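Local structure of trehalose monomycolate exporter MmpL3 (7NVH) at residues His68-Phe73 and Tyr127-Ile132; Ile72-Ala77 and Thr160-Gly165; Ala289-Ala294 and Ile571-Leu576; Ala294-Leu299 and Ile630-Phe635. The protein probably exports trehalose monomycolate, the mycolic acid carrier of the mycobacterial cell envelope, across the inner membrane as a transporter of the RND permease clan. All coordinates share one frame; numbering follows the deposited sequence. Where two conformers were deposited one is given.

How the interactions relate
Interactions 1 and 2 lie side by side in one four-stranded antiparallel sheet, their centres about 8 Å apart. Both are built on strand 70-74, which pairs with 127-131 in interaction 1 and with 162-164 in interaction 2, and they share I72 and F73. Interactions 3 and 4 lie in the helical bundle. There helix 270-297 supplies A289-A294 to helix 559-577 and A294-L299 to helix 624-654, with A294 common to both and the centres about 11 Å apart. The centres of interactions 1 and 3 are about 54 Å apart. The sheet contacts, earlier in the chain, belong to a single porter-like domain, while the helix contacts join the two halves of the transporter, as in RND-type proteins.

Interaction 1 (His68-Phe73 and Tyr127-Ile132); sequences HIVAIF and YTFVSI
Two central strands of a ferredoxin-like β-α-β-β-α-β unit, the kind of fold from which RND porter domains are built, pair here: V70-F73 runs antiparallel to Y127-S131, with the strand axes 155° apart. A71 with V130 and F73 with T128 are the hydrogen-bonded pairs; V70 with S131 and I72 with F129 are the non-hydrogen-bonded ones. A71 N gives a bond to V130 O (3.1 Å) that lies in the carbonyl plane, while the return bond from V130 N is weak. F73 and T128 exchange bonds in both directions, and I132 N also bonds to I69 O at 2.9 Å.

The side chains sort onto two faces. On the one carrying V70, I72 and F129, V70 and F129 lie side by side and point the same way, V70 CB 3.6 Å from F129 CD1. F129 CG sits between its own N and carbonyl carbon (chi1 78°), which turns the ring along the sheet toward V70. I72 instead sends CG2 to the edge of the Y127 ring, in its plane, 3.5 Å from CD1. On the other face the F73 ring offers its own edge to V130: CE1 lies 3.9 Å from CG2. A71 CB meets the end of I132, at CD1.

F440 of helix 434-443 packs on V70 and I72 and meets the F129 ring edge-to-face. Helix 84-94 covers the opposite face, with L94 touching both F73 and V130, and strand 162-164 continues the sheet beyond 70-74.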
# COMPACT_ATOMS: atom_id res chain seq x y z
N HIS A 68 1.32 -20.52 -16.86
CA HIS A 68 0.57 -19.32 -17.20
C HIS A 68 -0.93 -19.57 -17.12
O HIS A 68 -1.66 -18.85 -16.44
CB HIS A 68 0.95 -18.84 -18.59
CG HIS A 68 2.27 -18.13 -18.65
ND1 HIS A 68 2.98 -17.80 -17.52
CD2 HIS A 68 3.00 -17.68 -19.70
CE1 HIS A 68 4.09 -17.19 -17.87
NE2 HIS A 68 4.13 -17.10 -19.18
N ILE A 69 -1.41 -20.60 -17.82
CA ILE A 69 -2.82 -20.97 -17.83
C ILE A 69 -2.91 -22.48 -17.76
O ILE A 69 -2.26 -23.18 -18.53
CB ILE A 69 -3.55 -20.46 -19.09
CG1 ILE A 69 -3.44 -18.94 -19.21
CG2 ILE A 69 -5.00 -20.88 -19.06
CD1 ILE A 69 -4.00 -18.41 -20.50
N VAL A 70 -3.72 -22.99 -16.83
CA VAL A 70 -4.14 -24.38 -16.83
C VAL A 70 -5.66 -24.40 -16.85
O VAL A 70 -6.31 -23.74 -16.03
CB VAL A 70 -3.57 -25.16 -15.63
CG1 VAL A 70 -2.07 -25.29 -15.77
CG2 VAL A 70 -3.91 -24.48 -14.33
N ALA A 71 -6.23 -25.13 -17.80
CA ALA A 71 -7.67 -25.16 -18.02
C ALA A 71 -8.16 -26.57 -17.71
O ALA A 71 -7.82 -27.52 -18.42
CB ALA A 71 -8.02 -24.76 -19.45
N ILE A 72 -8.96 -26.70 -16.66
CA ILE A 72 -9.38 -28.00 -16.15
C ILE A 72 -10.67 -28.40 -16.86
O ILE A 72 -11.68 -27.70 -16.77
CB ILE A 72 -9.58 -27.96 -14.63
CG1 ILE A 72 -8.26 -27.64 -13.93
CG2 ILE A 72 -10.11 -29.28 -14.14
CD1 ILE A 72 -8.43 -27.33 -12.47
N PHE A 73 -10.63 -29.54 -17.54
CA PHE A 73 -11.78 -30.05 -18.27
C PHE A 73 -12.40 -31.22 -17.51
O PHE A 73 -11.69 -32.02 -16.91
CB PHE A 73 -11.38 -30.47 -19.68
CG PHE A 73 -11.01 -29.32 -20.56
CD1 PHE A 73 -9.69 -28.94 -20.71
CD2 PHE A 73 -11.99 -28.62 -21.23
CE1 PHE A 73 -9.36 -27.88 -21.52
CE2 PHE A 73 -11.65 -27.56 -22.04
CZ PHE A 73 -10.34 -27.19 -22.18
N TYR A 127 -11.10 -35.88 -14.70
CA TYR A 127 -10.65 -34.50 -14.77
C TYR A 127 -9.33 -34.49 -15.52
O TYR A 127 -8.51 -35.38 -15.34
CB TYR A 127 -10.47 -33.88 -13.38
CG TYR A 127 -11.74 -33.31 -12.79
CD1 TYR A 127 -11.95 -31.95 -12.76
CD2 TYR A 127 -12.70 -34.14 -12.23
CE1 TYR A 127 -13.10 -31.42 -12.21
CE2 TYR A 127 -13.84 -33.62 -11.67
CZ TYR A 127 -14.04 -32.26 -11.66
OH TYR A 127 -15.18 -31.74 -11.11
N THR A 128 -9.14 -33.47 -16.35
CA THR A 128 -7.88 -33.31 -17.06
C THR A 128 -7.67 -31.83 -17.31
O THR A 128 -8.61 -31.04 -17.29
CB THR A 128 -7.87 -34.08 -18.38
OG1 THR A 128 -6.63 -33.86 -19.06
CG2 THR A 128 -9.00 -33.62 -19.27
N PHE A 129 -6.41 -31.46 -17.54
CA PHE A 129 -6.08 -30.07 -17.79
C PHE A 129 -5.02 -29.97 -18.87
O PHE A 129 -4.26 -30.92 -19.11
CB PHE A 129 -5.60 -29.37 -16.51
CG PHE A 129 -4.18 -29.68 -16.14
CD1 PHE A 129 -3.19 -28.73 -16.28
CD2 PHE A 129 -3.84 -30.92 -15.64
CE1 PHE A 129 -1.89 -29.01 -15.93
CE2 PHE A 129 -2.54 -31.20 -15.29
CZ PHE A 129 -1.57 -30.24 -15.44
N VAL A 130 -5.00 -28.83 -19.54
CA VAL A 130 -3.98 -28.51 -20.53
C VAL A 130 -3.34 -27.19 -20.14
O VAL A 130 -3.97 -26.34 -19.51
CB VAL A 130 -4.55 -28.44 -21.96
CG1 VAL A 130 -5.16 -29.76 -22.36
CG2 VAL A 130 -5.57 -27.33 -22.06
N SER A 131 -2.07 -27.03 -20.49
CA SER A 131 -1.32 -25.83 -20.17
C SER A 131 -1.22 -24.98 -21.43
O SER A 131 -0.74 -25.45 -22.46
CB SER A 131 0.07 -26.18 -19.65
OG SER A 131 0.79 -25.01 -19.30
N ILE A 132 -1.65 -23.73 -21.33
CA ILE A 132 -1.59 -22.81 -22.47
C ILE A 132 -0.48 -21.79 -22.21
O ILE A 132 -0.66 -20.88 -21.39
CB ILE A 132 -2.94 -22.11 -22.71
CG1 ILE A 132 -4.01 -23.11 -23.14
CG2 ILE A 132 -2.79 -21.03 -23.76
CD1 ILE A 132 -4.82 -23.68 -22.00

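Interaction 2 (Ile72-Ala77 and Thr160-Gly165). With AV0 (Lauryl Maltose Neopentyl Glycol), chain B.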
# COMPACT_ATOMS: atom_id res chain seq x y z
N ILE A 72 -8.96 -26.70 -16.66
CA ILE A 72 -9.38 -28.00 -16.15
C ILE A 72 -10.67 -28.40 -16.86
O ILE A 72 -11.68 -27.70 -16.77
CB ILE A 72 -9.58 -27.96 -14.63
CG1 ILE A 72 -8.26 -27.64 -13.93
CG2 ILE A 72 -10.11 -29.28 -14.14
CD1 ILE A 72 -8.43 -27.33 -12.47
N PHE A 73 -10.63 -29.54 -17.54
CA PHE A 73 -11.78 -30.05 -18.27
C PHE A 73 -12.40 -31.22 -17.51
O PHE A 73 -11.69 -32.02 -16.91
CB PHE A 73 -11.38 -30.47 -19.68
CG PHE A 73 -11.01 -29.32 -20.56
CD1 PHE A 73 -9.69 -28.94 -20.71
CD2 PHE A 73 -11.99 -28.62 -21.23
CE1 PHE A 73 -9.36 -27.88 -21.52
CE2 PHE A 73 -11.65 -27.56 -22.04
CZ PHE A 73 -10.34 -27.19 -22.18
N GLN A 74 -13.72 -31.31 -17.56
CA GLN A 74 -14.47 -32.30 -16.80
C GLN A 74 -15.24 -33.21 -17.76
O GLN A 74 -15.71 -32.77 -18.81
CB GLN A 74 -15.43 -31.62 -15.82
CG GLN A 74 -16.42 -32.55 -15.14
CD GLN A 74 -16.89 -32.02 -13.80
OE1 GLN A 74 -16.67 -30.86 -13.47
NE2 GLN A 74 -17.56 -32.87 -13.03
N ALA A 75 -15.37 -34.48 -17.37
CA ALA A 75 -16.01 -35.47 -18.20
C ALA A 75 -17.50 -35.16 -18.39
O ALA A 75 -18.08 -34.39 -17.61
CB ALA A 75 -15.84 -36.86 -17.58
N PRO A 76 -18.13 -35.72 -19.43
CA PRO A 76 -19.53 -35.37 -19.76
C PRO A 76 -20.55 -35.97 -18.80
O PRO A 76 -21.53 -36.59 -19.22
CB PRO A 76 -19.68 -35.93 -21.18
CG PRO A 76 -18.32 -36.04 -21.71
CD PRO A 76 -17.46 -36.40 -20.55
N ALA A 77 -20.34 -35.78 -17.50
CA ALA A 77 -21.31 -36.14 -16.47
C ALA A 77 -21.74 -37.60 -16.60
O ALA A 77 -22.89 -37.92 -16.93
CB ALA A 77 -22.53 -35.20 -16.52
N THR A 160 -17.94 -24.84 -19.32
CA THR A 160 -17.62 -25.81 -18.28
C THR A 160 -16.18 -25.69 -17.81
O THR A 160 -15.88 -26.03 -16.66
CB THR A 160 -17.89 -27.23 -18.79
OG1 THR A 160 -19.18 -27.27 -19.41
CG2 THR A 160 -17.86 -28.23 -17.65
N VAL A 161 -15.28 -25.21 -18.67
CA VAL A 161 -13.87 -25.19 -18.33
C VAL A 161 -13.61 -24.27 -17.14
O VAL A 161 -14.32 -23.28 -16.92
CB VAL A 161 -13.04 -24.76 -19.55
CG1 VAL A 161 -13.15 -23.26 -19.78
CG2 VAL A 161 -11.59 -25.17 -19.38
N LYS A 162 -12.60 -24.62 -16.35
CA LYS A 162 -12.19 -23.83 -15.19
C LYS A 162 -10.74 -23.43 -15.38
O LYS A 162 -9.86 -24.28 -15.52
CB LYS A 162 -12.37 -24.62 -13.89
CG LYS A 162 -13.25 -25.84 -14.03
CD LYS A 162 -14.15 -26.01 -12.81
CE LYS A 162 -15.35 -26.87 -13.14
NZ LYS A 162 -16.56 -26.05 -13.40
N LEU A 163 -10.49 -22.12 -15.37
CA LEU A 163 -9.15 -21.60 -15.59
C LEU A 163 -8.43 -21.37 -14.28
O LEU A 163 -9.01 -20.90 -13.30
CB LEU A 163 -9.21 -20.30 -16.39
CG LEU A 163 -10.24 -20.25 -17.51
CD1 LEU A 163 -10.29 -18.87 -18.13
CD2 LEU A 163 -9.92 -21.29 -18.57
N ALA A 164 -7.15 -21.73 -14.26
CA ALA A 164 -6.29 -21.51 -13.11
C ALA A 164 -4.88 -21.26 -13.62
O ALA A 164 -4.60 -21.37 -14.81
CB ALA A 164 -6.32 -22.69 -12.14
N GLY A 165 -3.98 -20.92 -12.70
CA GLY A 165 -2.60 -20.71 -13.07
C GLY A 165 -2.08 -19.35 -12.67
O GLY A 165 -2.71 -18.64 -11.89
C1 AV0 B . 5.71 -12.53 -10.07
O1 AV0 B . 4.73 -12.73 -9.11
C2 AV0 B . 6.22 -11.10 -10.02
O2 AV0 B . 5.13 -10.22 -10.27
C3 AV0 B . 7.29 -10.87 -11.03
O3 AV0 B . 7.86 -9.55 -10.77
C4 AV0 B . 8.38 -11.88 -11.01
O4 AV0 B . 9.13 -11.82 -12.28
C5 AV0 B . 7.89 -13.32 -10.85
O5 AV0 B . 6.83 -13.48 -9.83
C6 AV0 B . 9.05 -14.19 -10.47
O6 AV0 B . 8.71 -14.93 -9.32
CAA AV0 B . -3.03 -4.94 -7.14
CAB AV0 B . 0.68 -24.29 -12.47
OAI AV0 B . 10.30 -8.62 -9.89
OAJ AV0 B . 3.72 -24.77 -3.91
OAL AV0 B . 4.03 -17.07 -1.35
OAN AV0 B . 4.55 -20.91 -5.66
OAP AV0 B . 3.45 -19.16 -7.56
OAQ AV0 B . 13.77 -11.60 -11.28
OAR AV0 B . 4.43 -23.68 -0.79
OAS AV0 B . 12.27 -9.28 -13.64
OAT AV0 B . 3.50 -21.49 0.85
OAU AV0 B . 11.68 -12.81 -12.88
OAV AV0 B . 3.20 -19.10 -0.56
CAW AV0 B . -2.36 -6.13 -7.81
CAX AV0 B . -0.27 -23.33 -11.69
CAY AV0 B . -0.86 -5.90 -7.87
CAZ AV0 B . 0.58 -22.25 -10.96
CBA AV0 B . -0.16 -7.21 -8.22
CBB AV0 B . -0.37 -21.35 -10.13
CBC AV0 B . -0.63 -8.31 -7.25
CBD AV0 B . 0.45 -20.36 -9.26
CBE AV0 B . 0.33 -9.54 -7.35
CBF AV0 B . -0.46 -19.19 -8.83
CBG AV0 B . 0.40 -10.05 -8.86
CBH AV0 B . 0.37 -18.12 -8.03
CBI AV0 B . 1.78 -10.76 -9.10
CBJ AV0 B . -0.03 -16.70 -8.52
CBK AV0 B . 1.60 -12.34 -8.99
CBL AV0 B . 0.87 -15.62 -7.82
CBM AV0 B . 11.49 -8.76 -10.64
CBN AV0 B . 2.74 -24.02 -3.23
CBP AV0 B . 4.85 -17.23 -2.49
CBQ AV0 B . 2.41 -12.89 -7.74
CBR AV0 B . 2.00 -15.18 -8.81
CBS AV0 B . 4.30 -14.11 -9.05
CBT AV0 B . 3.56 -15.02 -6.75
OBV AV0 B . 3.83 -16.41 -7.04
OBX AV0 B . 4.11 -16.79 -4.74
OBY AV0 B . 10.77 -11.07 -10.78
OBZ AV0 B . 2.57 -21.60 -3.26
OCB AV0 B . 4.31 -20.08 -2.96
CCC AV0 B . 11.94 -10.18 -10.60
CCD AV0 B . 3.35 -22.72 -2.73
CCF AV0 B . 4.01 -17.75 -3.63
CCH AV0 B . 3.92 -19.63 -5.29
CCJ AV0 B . 3.55 -17.29 -6.01
CCL AV0 B . 4.11 -18.67 -6.38
CCM AV0 B . 3.05 -14.29 -8.09
CCN AV0 B . 13.03 -10.42 -11.65
CCO AV0 B . 3.40 -22.75 -1.20
CCQ AV0 B . 4.53 -19.14 -4.02
CCR AV0 B . 10.26 -11.01 -12.15
CCS AV0 B . 2.98 -20.31 -2.67
CCT AV0 B . 12.54 -10.60 -13.04
CCU AV0 B . 3.70 -21.42 -0.60
CCV AV0 B . 11.32 -11.44 -13.15
CCW AV0 B . 2.83 -20.37 -1.15
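I72 and K162 are tied backbone to backbone, the one hydrogen-bonded antiparallel pair between these segments. I72 N points at K162 O over 2.8 Å with the N-H almost straight (174°). K162 N returns a longer bond to I72 O, 3.2 Å. In both, the donor is tilted out of the plane of the carbonyl it meets. The two CA atoms of the pair are 5.1 Å apart. Past F73, toward A77, the two segments diverge: A75, P76 and A77 turn off toward the surface, with P76 at the centre of an inverse gamma turn.

Apolar packing is concentrated on V161. With CG1 between the backbone N and the carbonyl carbon (chi1 76°), CG2 is swung opposite the N and lies over one face of the F73 ring, 3.8 Å from the centroid and 20° off the normal. This is a CH-pi contact, displaced toward CE2, which is the closest ring atom at 3.6 Å. The two side chains run alongside each other, and the same methyl also comes 3.6 Å from I72 O. W86 and V90 of helix 84-94 also touch the F73 side chain.

The ligand contact lies at the far end of the segment. The carbonyl carbon of G165 is 3.7 Å from CBB in an alkyl chain of the bound lauryl maltose neopentyl glycol. G165 itself takes the N-cap position ahead of helix 166-174. The arrangement is the pairing of first and last strands expected of a ferredoxin-like β-α-β-β-α-β fold, and G165, just past the last strand, is one of the residues lining the detergent pocket.

Interaction 3 (Ala289-Ala294 and Ile571-Leu576)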
# COMPACT_ATOMS: atom_id res chain seq x y z
N ALA A 289 1.07 18.44 5.57
CA ALA A 289 1.48 17.82 4.31
C ALA A 289 2.98 17.56 4.29
O ALA A 289 3.42 16.48 3.87
CB ALA A 289 1.08 18.71 3.14
N VAL A 290 3.79 18.53 4.71
CA VAL A 290 5.23 18.30 4.71
C VAL A 290 5.60 17.25 5.76
O VAL A 290 6.60 16.55 5.61
CB VAL A 290 6.01 19.60 4.91
CG1 VAL A 290 5.58 20.64 3.88
CG2 VAL A 290 5.85 20.13 6.31
N LEU A 291 4.79 17.11 6.82
CA LEU A 291 5.03 16.04 7.77
C LEU A 291 4.77 14.67 7.15
O LEU A 291 5.53 13.73 7.39
CB LEU A 291 4.16 16.23 9.01
CG LEU A 291 4.82 17.02 10.13
CD1 LEU A 291 3.88 17.08 11.29
CD2 LEU A 291 6.12 16.37 10.54
N ILE A 292 3.71 14.55 6.36
CA ILE A 292 3.49 13.30 5.64
C ILE A 292 4.64 13.03 4.69
O ILE A 292 5.13 11.89 4.59
CB ILE A 292 2.15 13.32 4.88
CG1 ILE A 292 0.99 13.11 5.83
CG2 ILE A 292 2.14 12.22 3.84
CD1 ILE A 292 -0.32 13.01 5.11
N VAL A 293 5.09 14.06 3.97
CA VAL A 293 6.20 13.88 3.04
C VAL A 293 7.43 13.39 3.78
O VAL A 293 8.12 12.47 3.32
CB VAL A 293 6.47 15.19 2.28
CG1 VAL A 293 7.79 15.11 1.55
CG2 VAL A 293 5.35 15.46 1.31
N ALA A 294 7.73 13.98 4.93
CA ALA A 294 8.89 13.55 5.71
C ALA A 294 8.72 12.12 6.21
O ALA A 294 9.69 11.35 6.23
CB ALA A 294 9.10 14.50 6.89
N ILE A 571 10.63 15.42 13.82
CA ILE A 571 10.88 16.20 15.03
C ILE A 571 11.21 17.64 14.68
O ILE A 571 10.67 18.58 15.28
CB ILE A 571 11.99 15.55 15.87
CG1 ILE A 571 11.44 14.33 16.61
CG2 ILE A 571 12.58 16.55 16.85
CD1 ILE A 571 12.48 13.61 17.44
N VAL A 572 12.08 17.85 13.68
CA VAL A 572 12.44 19.20 13.28
C VAL A 572 11.24 19.92 12.68
O VAL A 572 11.00 21.11 12.95
CB VAL A 572 13.63 19.17 12.31
CG1 VAL A 572 13.95 20.57 11.82
CG2 VAL A 572 14.84 18.55 12.99
N LEU A 573 10.47 19.23 11.84
CA LEU A 573 9.32 19.87 11.21
C LEU A 573 8.26 20.26 12.23
O LEU A 573 7.63 21.32 12.12
CB LEU A 573 8.72 18.95 10.14
CG LEU A 573 9.36 19.11 8.76
CD1 LEU A 573 8.95 17.97 7.85
CD2 LEU A 573 9.01 20.45 8.15
N MET A 574 8.04 19.42 13.24
CA MET A 574 7.10 19.74 14.30
C MET A 574 7.65 20.78 15.27
O MET A 574 6.86 21.44 15.95
CB MET A 574 6.70 18.46 15.04
CG MET A 574 5.78 17.58 14.21
SD MET A 574 4.94 16.27 15.10
CE MET A 574 6.21 15.82 16.27
N PHE A 575 8.97 20.93 15.36
CA PHE A 575 9.52 22.09 16.05
C PHE A 575 9.25 23.37 15.27
O PHE A 575 9.02 24.43 15.86
CB PHE A 575 11.01 21.92 16.28
CG PHE A 575 11.75 23.22 16.38
CD1 PHE A 575 11.63 24.01 17.51
CD2 PHE A 575 12.54 23.67 15.34
CE1 PHE A 575 12.29 25.21 17.61
CE2 PHE A 575 13.20 24.87 15.43
CZ PHE A 575 13.08 25.64 16.56
N LEU A 576 9.31 23.30 13.94
CA LEU A 576 9.00 24.47 13.14
C LEU A 576 7.52 24.82 13.23
O LEU A 576 7.15 26.00 13.29
CB LEU A 576 9.42 24.26 11.69
CG LEU A 576 10.91 24.00 11.47
CD1 LEU A 576 11.16 23.51 10.05
CD2 LEU A 576 11.71 25.26 11.75
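L573 is the first residue of I571-L576 to reach across, and it provides most of the contact surface of its helix. Its CB is directed toward helix 270-297, and its two methyls reach different atoms of one turn. CD1 settles between V290 O, at 3.5 Å, and A294 CB, at 3.6 Å, two groups one turn apart on the helix. CD2 goes instead to V290 CG2, 3.7 Å away, the valine and leucine side chains meeting at a slant. Closer to the backbone, L573 CB receives L291 CD2 at 3.7 Å; these two leucines slide past each other in opposite directions.

M574 follows and takes the other methyl of L291. Its CG, anti to the carbonyl carbon (chi1 -73°), lies 3.5 Å from L291 CD1, and the sulfur SD is next at 4.0 Å. The methionine chain and L291 cross at about a right angle. L291 touches two consecutive residues of the partner helix, L573 through CD2 and M574 through CD1. Farther on, L576 O accepts a hydrogen bond from R283 NH2, an earlier residue of helix 270-297.

The short helical segments run nearly antiparallel, at 171°, with axes 10.0 Å apart. This is apolar helix packing in the membrane bundle of an RND-type transporter, and it joins the two homologous halves of the chain.

Interaction 4 (Ala294-Leu299 and Ile630-Phe635); sequences ASAIGL and IIALVF
A632 directs its methyl toward S295-L299, and the surrounding groups receive it from different directions. L299 brings its branched end: CG lies beside the backbone N (chi1 -55°) and the chain then runs extended, so that CD1 ends 3.8 Å from A632 CB, with CG and CD2 close behind. From the backbone side, S295 O stands 3.9 Å from the same methyl and A296 CA 4.1 Å. A296 presents its own CB less directly, the two alanine methyls being 4.5 Å apart. With such small groups facing each other, the backbones come near: A296 CA and A632 CA are separated by 5.2 Å.

Helices 270-297 and 624-654 belong to different halves of the chain, each half an MMPL-type unit, and their meeting here is a buried seam between the two in the helical core of an RND-type transporter, where small residues allow close packing. G298 and L299 are in 3-10 conformation.

S295 points toward the partner helix as well, laying CB 3.8 Å from A632 O. Its hydroxyl is turned back beside its own backbone N (chi1 -61°) and is hydrogen-bonded to L291 O of its own helix. OG also lies 4.1 Å from F635 CD2, oblique to the ring. F635 reaches onward from there to L566 and L567 of helix 559-577. T311 of helix 305-336 touches L299 and hydrogen-bonds through OG1 to A296 O.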
# COMPACT_ATOMS: atom_id res chain seq x y z
N ALA A 294 7.73 13.98 4.93
CA ALA A 294 8.89 13.55 5.71
C ALA A 294 8.72 12.12 6.21
O ALA A 294 9.69 11.35 6.23
CB ALA A 294 9.10 14.50 6.89
N SER A 295 7.52 11.75 6.63
CA SER A 295 7.29 10.39 7.11
C SER A 295 7.46 9.37 5.99
O SER A 295 8.05 8.30 6.21
CB SER A 295 5.90 10.28 7.72
OG SER A 295 5.76 11.15 8.83
N ALA A 296 6.97 9.68 4.80
CA ALA A 296 6.98 8.73 3.69
C ALA A 296 8.20 8.86 2.79
O ALA A 296 8.34 8.07 1.85
CB ALA A 296 5.71 8.89 2.85
N ILE A 297 9.08 9.82 3.04
CA ILE A 297 10.26 9.95 2.18
C ILE A 297 11.29 8.88 2.53
O ILE A 297 12.08 8.48 1.67
CB ILE A 297 10.85 11.37 2.27
CG1 ILE A 297 11.78 11.63 1.09
CG2 ILE A 297 11.59 11.56 3.58
CD1 ILE A 297 12.14 13.08 0.91
N GLY A 298 11.29 8.40 3.77
CA GLY A 298 12.22 7.35 4.15
C GLY A 298 12.04 6.07 3.36
O GLY A 298 12.99 5.28 3.25
N LEU A 299 10.85 5.85 2.81
CA LEU A 299 10.62 4.68 1.97
C LEU A 299 11.44 4.72 0.69
O LEU A 299 11.58 3.69 0.02
CB LEU A 299 9.14 4.55 1.63
CG LEU A 299 8.17 4.51 2.81
CD1 LEU A 299 6.74 4.38 2.31
CD2 LEU A 299 8.52 3.38 3.76
N ILE A 630 2.45 0.85 5.69
CA ILE A 630 1.55 1.07 6.82
C ILE A 630 2.24 1.89 7.90
O ILE A 630 1.66 2.81 8.46
CB ILE A 630 1.05 -0.28 7.38
CG1 ILE A 630 -0.06 -0.85 6.50
CG2 ILE A 630 0.57 -0.13 8.81
CD1 ILE A 630 -0.37 -2.30 6.79
N ILE A 631 3.50 1.56 8.20
CA ILE A 631 4.25 2.31 9.20
C ILE A 631 4.33 3.78 8.81
O ILE A 631 4.01 4.67 9.60
CB ILE A 631 5.65 1.70 9.40
CG1 ILE A 631 5.56 0.43 10.24
CG2 ILE A 631 6.59 2.71 10.02
CD1 ILE A 631 6.82 -0.41 10.19
N ALA A 632 4.74 4.04 7.57
CA ALA A 632 4.90 5.42 7.12
C ALA A 632 3.57 6.17 7.16
O ALA A 632 3.49 7.28 7.71
CB ALA A 632 5.48 5.45 5.71
N LEU A 633 2.51 5.58 6.61
CA LEU A 633 1.23 6.26 6.54
C LEU A 633 0.65 6.50 7.93
O LEU A 633 0.12 7.58 8.21
CB LEU A 633 0.25 5.47 5.68
CG LEU A 633 0.54 5.48 4.18
CD1 LEU A 633 -0.61 4.85 3.41
CD2 LEU A 633 0.79 6.90 3.69
N VAL A 634 0.72 5.49 8.81
CA VAL A 634 0.16 5.63 10.15
C VAL A 634 0.91 6.70 10.93
O VAL A 634 0.30 7.57 11.57
CB VAL A 634 0.19 4.28 10.88
CG1 VAL A 634 0.05 4.48 12.38
CG2 VAL A 634 -0.92 3.38 10.36
N PHE A 635 2.24 6.67 10.88
CA PHE A 635 3.02 7.69 11.57
C PHE A 635 2.69 9.08 11.03
O PHE A 635 2.43 10.01 11.81
CB PHE A 635 4.51 7.40 11.41
CG PHE A 635 5.37 7.98 12.50
CD1 PHE A 635 5.82 7.19 13.53
CD2 PHE A 635 5.72 9.32 12.47
CE1 PHE A 635 6.61 7.72 14.53
CE2 PHE A 635 6.51 9.85 13.47
CZ PHE A 635 6.95 9.05 14.50